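Local coordinates for protein 8-demethyl-8-aminoriboflavin-5'-phosphate synthase (Streptomyces davawensis, PDB 5MLD) that replaces the C-8 methyl group of FMN with an amino group taken from glutamate, making 8-demethyl-8-aminoriboflavin-5'-phosphate on the pathway to the antibiotic roseoflavin, at residues A[53-56]-A[57-60]; A[118-121]-A[122-125]. All blocks are in the same frame, centred on the assembly; numbering follows the deposited sequence.

Overall arrangement
Both contacts are local turns in loops of the flavodoxin-like chain. Contact 1 lies between strand 38-43 and helix 72-81, with its centre about 25 Å from the chain centre; contact 2 lies between helix 98-107 and strand 125-132, about 14 Å from it. Their centres are about 27 Å apart and their nearest atoms about 15 Å, so the two do not touch. Contact 1 is the nearer to a bound product molecule, the Tyr53 side chain being about 5 Å from it, whereas the Leu122 side chain of contact 2 is about 12 Å away. Each meets two other subunits of the homotetramer: contact 1 the second and third, contact 2 the third and fourth.

Contact 1 of 2, residues A[53-56]-A[57-60]; sequences YWDD and YDDW
Asp55 places its CG between its own N and carbonyl carbon (chi1 64°), while Asp58 turns CG to the side of its own N (chi1 -70°); the two settings aim each carboxylate at a backbone N-H of the other segment. Asp55 OD1 accepts from Tyr57 N at 3.0 Å, with the donor above the carboxylate plane. In return Asp55 N gives its hydrogen to Asp58 OD2 at 3.1 Å, on the anti side but tilted well out of the carboxylate plane. A third bond, from Asp58 N to Asp55 O, 2.9 Å long, closes a type I beta turn from Asp55 to Asp58; the Tyr57 N bond to Asp55 OD1 makes Asp55 to Tyr57 an Asx turn nested in it. Tyr53 OH donates to Asp55 OD2 at 2.6 Å and so helps fix the carboxylate's rotation. Asp55 OD1 and Asp58 OD2 are 3.7 Å apart, a proximity of like charges that is probably eased by arginines of other subunits: Arg242 of the third subunit forms a salt bridge with Asp55 OD1, and Arg13 of the second subunit forms one with Asp58 OD1. Arg13 is important for positioning the donor glutamate, so Asp58 probably helps to hold it from the second shell of that subunit's site. The indole of Trp54 lies with CD1 against Asp58 CB and the carbonyl oxygen of Asp59. Its far ring meets Trp60, Trp54 CZ2 coming to 3.5 Å from Trp60 CZ3, with the two six-membered rings inclined at 82°; Arg67 makes cation-pi contacts with both indoles. One water accepts from Trp54 NE1 and donates to Asp58 O at 2.6 Å, while another bridges Asp56 O and Asp58 O.

Contact 2 of 2, residues A[118-121]-A[122-125]; sequences KQFP and LYNK
Two overlapping beta turns, type I from Phe120 to Tyr123 and type II from Leu122 to Lys125, bring the side chains of Gln119, Phe120, Tyr123 and Asn124 together. The first is closed by Tyr123 N donating to Phe120 O at 3.1 Å; the bond at the second, from Lys125 N to Leu122 O, is weak at 3.4 Å. Gln119 sets CG beside its backbone N (chi1 -69°) and runs extended beyond it, which carries the chain from over one face of the Tyr123 ring out past its CD2 rim. Its CB makes a CH-pi contact over that face, 4.2 Å from the ring centroid, and its amide plane is inclined 31° to the ring. From this position Gln119 OE1 accepts from Asn124 ND2, a bond of 3.3 Å that joins the residue before the first turn to the third residue of the second, with the donor tilted 22° from the carbonyl plane. These turns deliver the chain to strand 125-132 of the parallel part of the flavodoxin-like sheet. The amide ends are also tied to a distant loop, since the backbone O of Tyr208 accepts from Gln119 NE2 and its backbone N donates to Asn124 OD1. At the edge of the tyrosine ring, Phe120 CD2 lies 3.7 Å from Tyr123 CE1. At the end of the ring, Tyr123 OH is hydrogen-bonded to Asn159 and Asn195 of the fourth subunit, which carries the ring into a subunit interface. Phe120 N is buried here and has no polar partner in the model. A water donates to both Pro121 O and Tyr123 O, 2.7 Å from the latter.

Contact 1 of 2, residues A[53-56]-A[57-60]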
# COMPACT_ATOMS: atom_id res chain seq x y z
N TYR A 53 -25.21 1.42 2.72
CA TYR A 53 -25.44 0.99 1.35
C TYR A 53 -26.75 0.23 1.23
O TYR A 53 -27.07 -0.62 2.07
CB TYR A 53 -24.30 0.09 0.85
CG TYR A 53 -24.48 -0.33 -0.60
CD1 TYR A 53 -25.25 -1.44 -0.94
CD2 TYR A 53 -23.90 0.41 -1.63
CE1 TYR A 53 -25.43 -1.82 -2.26
CE2 TYR A 53 -24.06 0.03 -2.96
CZ TYR A 53 -24.84 -1.08 -3.26
OH TYR A 53 -25.02 -1.45 -4.57
N TRP A 54 -27.47 0.49 0.15
CA TRP A 54 -28.60 -0.36 -0.19
C TRP A 54 -28.71 -0.44 -1.71
O TRP A 54 -28.46 0.55 -2.39
CB TRP A 54 -29.92 0.16 0.41
CG TRP A 54 -31.12 -0.59 -0.10
CD1 TRP A 54 -31.72 -1.68 0.47
CD2 TRP A 54 -31.84 -0.32 -1.31
NE1 TRP A 54 -32.78 -2.10 -0.31
CE2 TRP A 54 -32.87 -1.27 -1.40
CE3 TRP A 54 -31.71 0.65 -2.31
CZ2 TRP A 54 -33.76 -1.29 -2.47
CZ3 TRP A 54 -32.61 0.63 -3.36
CH2 TRP A 54 -33.62 -0.34 -3.43
N ASP A 55 -29.03 -1.64 -2.21
CA ASP A 55 -29.60 -1.85 -3.54
C ASP A 55 -30.66 -2.95 -3.44
O ASP A 55 -30.94 -3.47 -2.36
CB ASP A 55 -28.52 -2.16 -4.60
CG ASP A 55 -27.77 -3.45 -4.35
OD1 ASP A 55 -28.31 -4.38 -3.71
OD2 ASP A 55 -26.60 -3.54 -4.83
N ASP A 56 -31.23 -3.34 -4.58
CA ASP A 56 -32.38 -4.26 -4.56
C ASP A 56 -32.05 -5.66 -4.05
O ASP A 56 -32.96 -6.39 -3.65
CB ASP A 56 -32.99 -4.35 -5.96
CG ASP A 56 -33.85 -3.15 -6.29
OD1 ASP A 56 -34.95 -3.04 -5.71
OD2 ASP A 56 -33.43 -2.32 -7.13
N TYR A 57 -30.77 -6.05 -4.04
CA TYR A 57 -30.42 -7.33 -3.44
C TYR A 57 -30.48 -7.30 -1.93
O TYR A 57 -30.48 -8.36 -1.29
CB TYR A 57 -29.02 -7.75 -3.88
CG TYR A 57 -28.86 -7.86 -5.38
CD1 TYR A 57 -29.29 -8.98 -6.06
CD2 TYR A 57 -28.28 -6.84 -6.10
CE1 TYR A 57 -29.14 -9.09 -7.44
CE2 TYR A 57 -28.12 -6.93 -7.48
CZ TYR A 57 -28.56 -8.06 -8.14
OH TYR A 57 -28.41 -8.16 -9.51
N ASP A 58 -30.49 -6.11 -1.35
CA ASP A 58 -30.46 -6.02 0.10
C ASP A 58 -31.87 -6.16 0.66
O ASP A 58 -32.86 -6.22 -0.08
CB ASP A 58 -29.82 -4.70 0.52
CG ASP A 58 -28.32 -4.66 0.24
OD1 ASP A 58 -27.66 -5.71 0.38
OD2 ASP A 58 -27.81 -3.59 -0.13
N ASP A 59 -31.94 -6.28 1.99
CA ASP A 59 -33.23 -6.27 2.67
C ASP A 59 -33.87 -4.90 2.56
O ASP A 59 -33.23 -3.87 2.80
CB ASP A 59 -33.07 -6.66 4.14
CG ASP A 59 -34.40 -6.66 4.89
OD1 ASP A 59 -35.18 -7.61 4.68
OD2 ASP A 59 -34.66 -5.72 5.69
N TRP A 60 -35.16 -4.88 2.20
CA TRP A 60 -35.80 -3.62 1.84
C TRP A 60 -35.92 -2.69 3.03
O TRP A 60 -35.58 -1.50 2.94
CB TRP A 60 -37.18 -3.88 1.22
CG TRP A 60 -37.95 -2.60 1.06
CD1 TRP A 60 -38.90 -2.11 1.90
CD2 TRP A 60 -37.79 -1.62 0.02
NE1 TRP A 60 -39.37 -0.90 1.44
CE2 TRP A 60 -38.70 -0.58 0.29
CE3 TRP A 60 -36.97 -1.51 -1.11
CZ2 TRP A 60 -38.82 0.55 -0.52
CZ3 TRP A 60 -37.09 -0.39 -1.92
CH2 TRP A 60 -38.01 0.62 -1.61
O HOH W 1 -34.71 -4.66 -1.00
O HOH W 2 -34.52 -7.90 -1.62

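Contact 2 of 2, residues A[118-121]-A[122-125]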
# COMPACT_ATOMS: atom_id res chain seq x y z
N LYS A 118 -19.83 7.55 -24.82
CA LYS A 118 -19.48 6.19 -24.44
C LYS A 118 -18.29 6.19 -23.49
O LYS A 118 -17.39 5.35 -23.57
CB LYS A 118 -19.21 5.32 -25.67
CG LYS A 118 -20.30 5.41 -26.75
CD LYS A 118 -21.66 5.03 -26.19
CE LYS A 118 -22.72 5.05 -27.29
NZ LYS A 118 -22.31 4.24 -28.47
N GLN A 119 -18.29 7.15 -22.57
CA GLN A 119 -17.26 7.26 -21.55
C GLN A 119 -17.92 7.35 -20.19
O GLN A 119 -19.09 7.73 -20.07
CB GLN A 119 -16.38 8.48 -21.79
CG GLN A 119 -15.50 8.36 -23.03
CD GLN A 119 -14.87 9.67 -23.42
OE1 GLN A 119 -15.16 10.72 -22.84
NE2 GLN A 119 -14.01 9.63 -24.43
N PHE A 120 -17.16 6.98 -19.15
CA PHE A 120 -17.64 7.16 -17.79
C PHE A 120 -17.88 8.64 -17.51
O PHE A 120 -17.27 9.51 -18.16
CB PHE A 120 -16.64 6.55 -16.79
CG PHE A 120 -16.31 5.11 -17.05
CD1 PHE A 120 -17.27 4.22 -17.55
CD2 PHE A 120 -15.03 4.62 -16.81
CE1 PHE A 120 -16.95 2.88 -17.79
CE2 PHE A 120 -14.71 3.29 -17.05
CZ PHE A 120 -15.67 2.41 -17.55
N PRO A 121 -18.76 8.96 -16.56
CA PRO A 121 -19.17 10.37 -16.36
C PRO A 121 -18.05 11.31 -15.99
O PRO A 121 -18.14 12.51 -16.27
CB PRO A 121 -20.21 10.28 -15.23
CG PRO A 121 -20.67 8.91 -15.24
CD PRO A 121 -19.55 8.05 -15.72
N LEU A 122 -16.98 10.82 -15.35
CA LEU A 122 -15.91 11.69 -14.88
C LEU A 122 -14.73 11.73 -15.84
O LEU A 122 -13.68 12.30 -15.51
CB LEU A 122 -15.47 11.26 -13.48
CG LEU A 122 -16.61 11.31 -12.45
CD1 LEU A 122 -16.14 10.98 -11.04
CD2 LEU A 122 -17.29 12.68 -12.44
N TYR A 123 -14.86 11.15 -17.03
CA TYR A 123 -13.83 11.27 -18.05
C TYR A 123 -13.53 12.73 -18.38
O TYR A 123 -14.41 13.60 -18.30
CB TYR A 123 -14.26 10.52 -19.32
CG TYR A 123 -13.48 9.23 -19.52
CD1 TYR A 123 -13.62 8.18 -18.62
CD2 TYR A 123 -12.62 9.07 -20.59
CE1 TYR A 123 -12.92 7.01 -18.78
CE2 TYR A 123 -11.91 7.90 -20.76
CZ TYR A 123 -12.06 6.87 -19.86
OH TYR A 123 -11.36 5.70 -20.01
N ASN A 124 -12.28 12.98 -18.75
CA ASN A 124 -11.73 14.27 -19.15
C ASN A 124 -11.56 15.24 -18.00
O ASN A 124 -11.30 16.44 -18.23
CB ASN A 124 -12.56 14.91 -20.26
CG ASN A 124 -12.70 13.98 -21.41
OD1 ASN A 124 -11.69 13.62 -22.02
ND2 ASN A 124 -13.91 13.51 -21.68
N LYS A 125 -11.69 14.77 -16.76
CA LYS A 125 -11.39 15.61 -15.61
C LYS A 125 -9.98 15.33 -15.10
O LYS A 125 -9.31 14.39 -15.53
CB LYS A 125 -12.45 15.40 -14.52
CG LYS A 125 -13.85 15.78 -14.98
CD LYS A 125 -14.87 15.42 -13.92
CE LYS A 125 -16.26 15.78 -14.38
NZ LYS A 125 -16.39 17.22 -14.65
O HOH W 3 -16.96 14.10 -17.77